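Local structure of hypothetical protein Atu1826 (Agrobacterium tumefaciens, 2I3D) at residues I135-L140 / Y159-L164. The protein is of unknown function but has the alpha/beta hydrolase fold and is probably a hydrolase. Numbering follows the deposited sequence. Where two conformers were deposited one is given.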
# COMPACT_ATOMS: atom_id res chain seq x y z
N ILE B 135 -10.31 -7.83 12.96
CA ILE B 135 -10.97 -6.82 13.80
C ILE B 135 -12.40 -6.49 13.32
O ILE B 135 -13.35 -6.40 14.12
CB ILE B 135 -10.12 -5.53 13.90
CG1 ILE B 135 -8.68 -5.86 14.36
CG2 ILE B 135 -10.85 -4.47 14.80
CD1 ILE B 135 -8.61 -6.36 15.84
N GLY B 136 -12.59 -6.36 11.99
CA GLY B 136 -13.90 -6.04 11.47
C GLY B 136 -14.96 -7.07 11.82
O GLY B 136 -16.10 -6.72 12.18
N MSE B 137 -14.60 -8.34 11.71
CA MSE B 137 -15.59 -9.38 12.00
C MSE B 137 -15.89 -9.45 13.51
O MSE B 137 -17.01 -9.82 13.90
CB MSE B 137 -15.23 -10.73 11.36
CG MSE B 137 -15.18 -10.62 9.82
SE MSE B 137 -15.14 -12.30 8.87
CE MSE B 137 -17.08 -12.67 8.91
N GLN B 138 -14.90 -9.09 14.34
CA GLN B 138 -15.15 -9.03 15.77
C GLN B 138 -16.12 -7.85 16.05
O GLN B 138 -17.03 -7.95 16.89
CB GLN B 138 -13.84 -8.82 16.53
CG GLN B 138 -12.95 -10.07 16.52
CD GLN B 138 -11.65 -9.81 17.28
OE1 GLN B 138 -11.66 -9.69 18.52
NE2 GLN B 138 -10.54 -9.66 16.53
N LEU B 139 -15.94 -6.74 15.34
CA LEU B 139 -16.83 -5.60 15.58
C LEU B 139 -18.27 -5.97 15.14
O LEU B 139 -19.25 -5.68 15.83
CB LEU B 139 -16.33 -4.37 14.84
CG LEU B 139 -17.12 -3.08 15.06
CD1 LEU B 139 -16.95 -2.59 16.51
CD2 LEU B 139 -16.66 -2.02 14.05
N LEU B 140 -18.36 -6.64 13.99
CA LEU B 140 -19.63 -7.15 13.46
C LEU B 140 -20.36 -7.98 14.51
O LEU B 140 -21.55 -7.79 14.77
CB LEU B 140 -19.30 -8.04 12.25
CG LEU B 140 -20.43 -8.91 11.65
CD1 LEU B 140 -21.39 -8.00 10.94
CD2 LEU B 140 -19.90 -9.94 10.70
N TYR B 159 -5.06 -15.80 13.07
CA TYR B 159 -5.96 -15.18 14.06
C TYR B 159 -7.18 -16.08 14.19
O TYR B 159 -7.58 -16.74 13.21
CB TYR B 159 -6.38 -13.77 13.64
CG TYR B 159 -5.17 -12.86 13.56
CD1 TYR B 159 -4.48 -12.49 14.72
CD2 TYR B 159 -4.73 -12.35 12.35
CE1 TYR B 159 -3.39 -11.66 14.67
CE2 TYR B 159 -3.60 -11.51 12.29
CZ TYR B 159 -2.94 -11.20 13.46
OH TYR B 159 -1.85 -10.36 13.40
N ASP B 160 -7.74 -16.09 15.38
CA ASP B 160 -8.85 -16.96 15.74
C ASP B 160 -10.20 -16.36 15.29
O ASP B 160 -10.67 -15.37 15.86
CB ASP B 160 -8.81 -17.16 17.26
CG ASP B 160 -9.95 -18.03 17.78
OD1 ASP B 160 -10.58 -18.77 16.97
OD2 ASP B 160 -10.18 -17.96 19.02
N PHE B 161 -10.87 -16.98 14.33
CA PHE B 161 -12.21 -16.51 13.90
C PHE B 161 -13.38 -17.28 14.53
O PHE B 161 -14.53 -17.17 14.06
CB PHE B 161 -12.32 -16.59 12.37
CG PHE B 161 -11.58 -15.48 11.66
CD1 PHE B 161 -12.27 -14.44 11.07
CD2 PHE B 161 -10.19 -15.53 11.56
CE1 PHE B 161 -11.58 -13.40 10.40
CE2 PHE B 161 -9.44 -14.53 10.87
CZ PHE B 161 -10.16 -13.45 10.27
N SER B 162 -13.09 -18.11 15.53
CA SER B 162 -14.09 -19.06 15.96
C SER B 162 -15.16 -18.34 16.81
O SER B 162 -16.20 -18.94 17.09
CB SER B 162 -13.46 -20.26 16.68
OG SER B 162 -13.12 -19.87 17.93
N PHE B 163 -14.94 -17.06 17.14
CA PHE B 163 -16.00 -16.20 17.77
C PHE B 163 -17.25 -16.02 16.86
O PHE B 163 -18.29 -15.58 17.32
CB PHE B 163 -15.46 -14.82 18.16
CG PHE B 163 -14.98 -14.02 16.96
CD1 PHE B 163 -15.87 -13.26 16.22
CD2 PHE B 163 -13.65 -14.07 16.56
CE1 PHE B 163 -15.44 -12.54 15.08
CE2 PHE B 163 -13.22 -13.37 15.42
CZ PHE B 163 -14.11 -12.63 14.68
N LEU B 164 -17.10 -16.25 15.56
CA LEU B 164 -18.23 -16.11 14.63
C LEU B 164 -19.17 -17.32 14.76
O LEU B 164 -19.11 -18.31 13.98
CB LEU B 164 -17.73 -16.04 13.21
CG LEU B 164 -17.10 -14.70 12.83
CD1 LEU B 164 -16.28 -14.84 11.52
CD2 LEU B 164 -18.16 -13.54 12.72
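The Phe163 ring lies against helix 131-142 with Gln138 CG over one face, 3.7 Å from the ring centroid and 26° off its normal, a CH-pi contact. Phe161 O, from the same turn, sits over the opposite face near the rim, and Met137 CB lies at the edge in the ring plane. Also at that edge is Met137 O, 3.4 Å from Phe163 CE1. The second ring, Phe161, is met at its edge: in the conformer given, selenomethionine Met137 SE is 5.2 Å from the centroid and 79° off the normal, a Met-aromatic contact. A bend at chi3 (82°) turns Met137 CE of this conformer toward Leu164 CD1. Phe161 to Leu164 form a type I turn, closed by Leu164 N to Phe161 O at 3.1 Å, which turns Phe163 and Leu164 toward the helix, while Phe161 reaches it by a ring edge. Overlapping its start, Asp160 OD1 accepts from Ser162 N (3.0 Å) in an Asx turn and from Ser162 OG on its syn lone pair. Met137 also touches Phe149 and Ser151 of strand 146-152. The contact thus packs a strand-connecting loop onto the helix that follows a probable nucleophile elbow, consistent with an alpha/beta hydrolase fold.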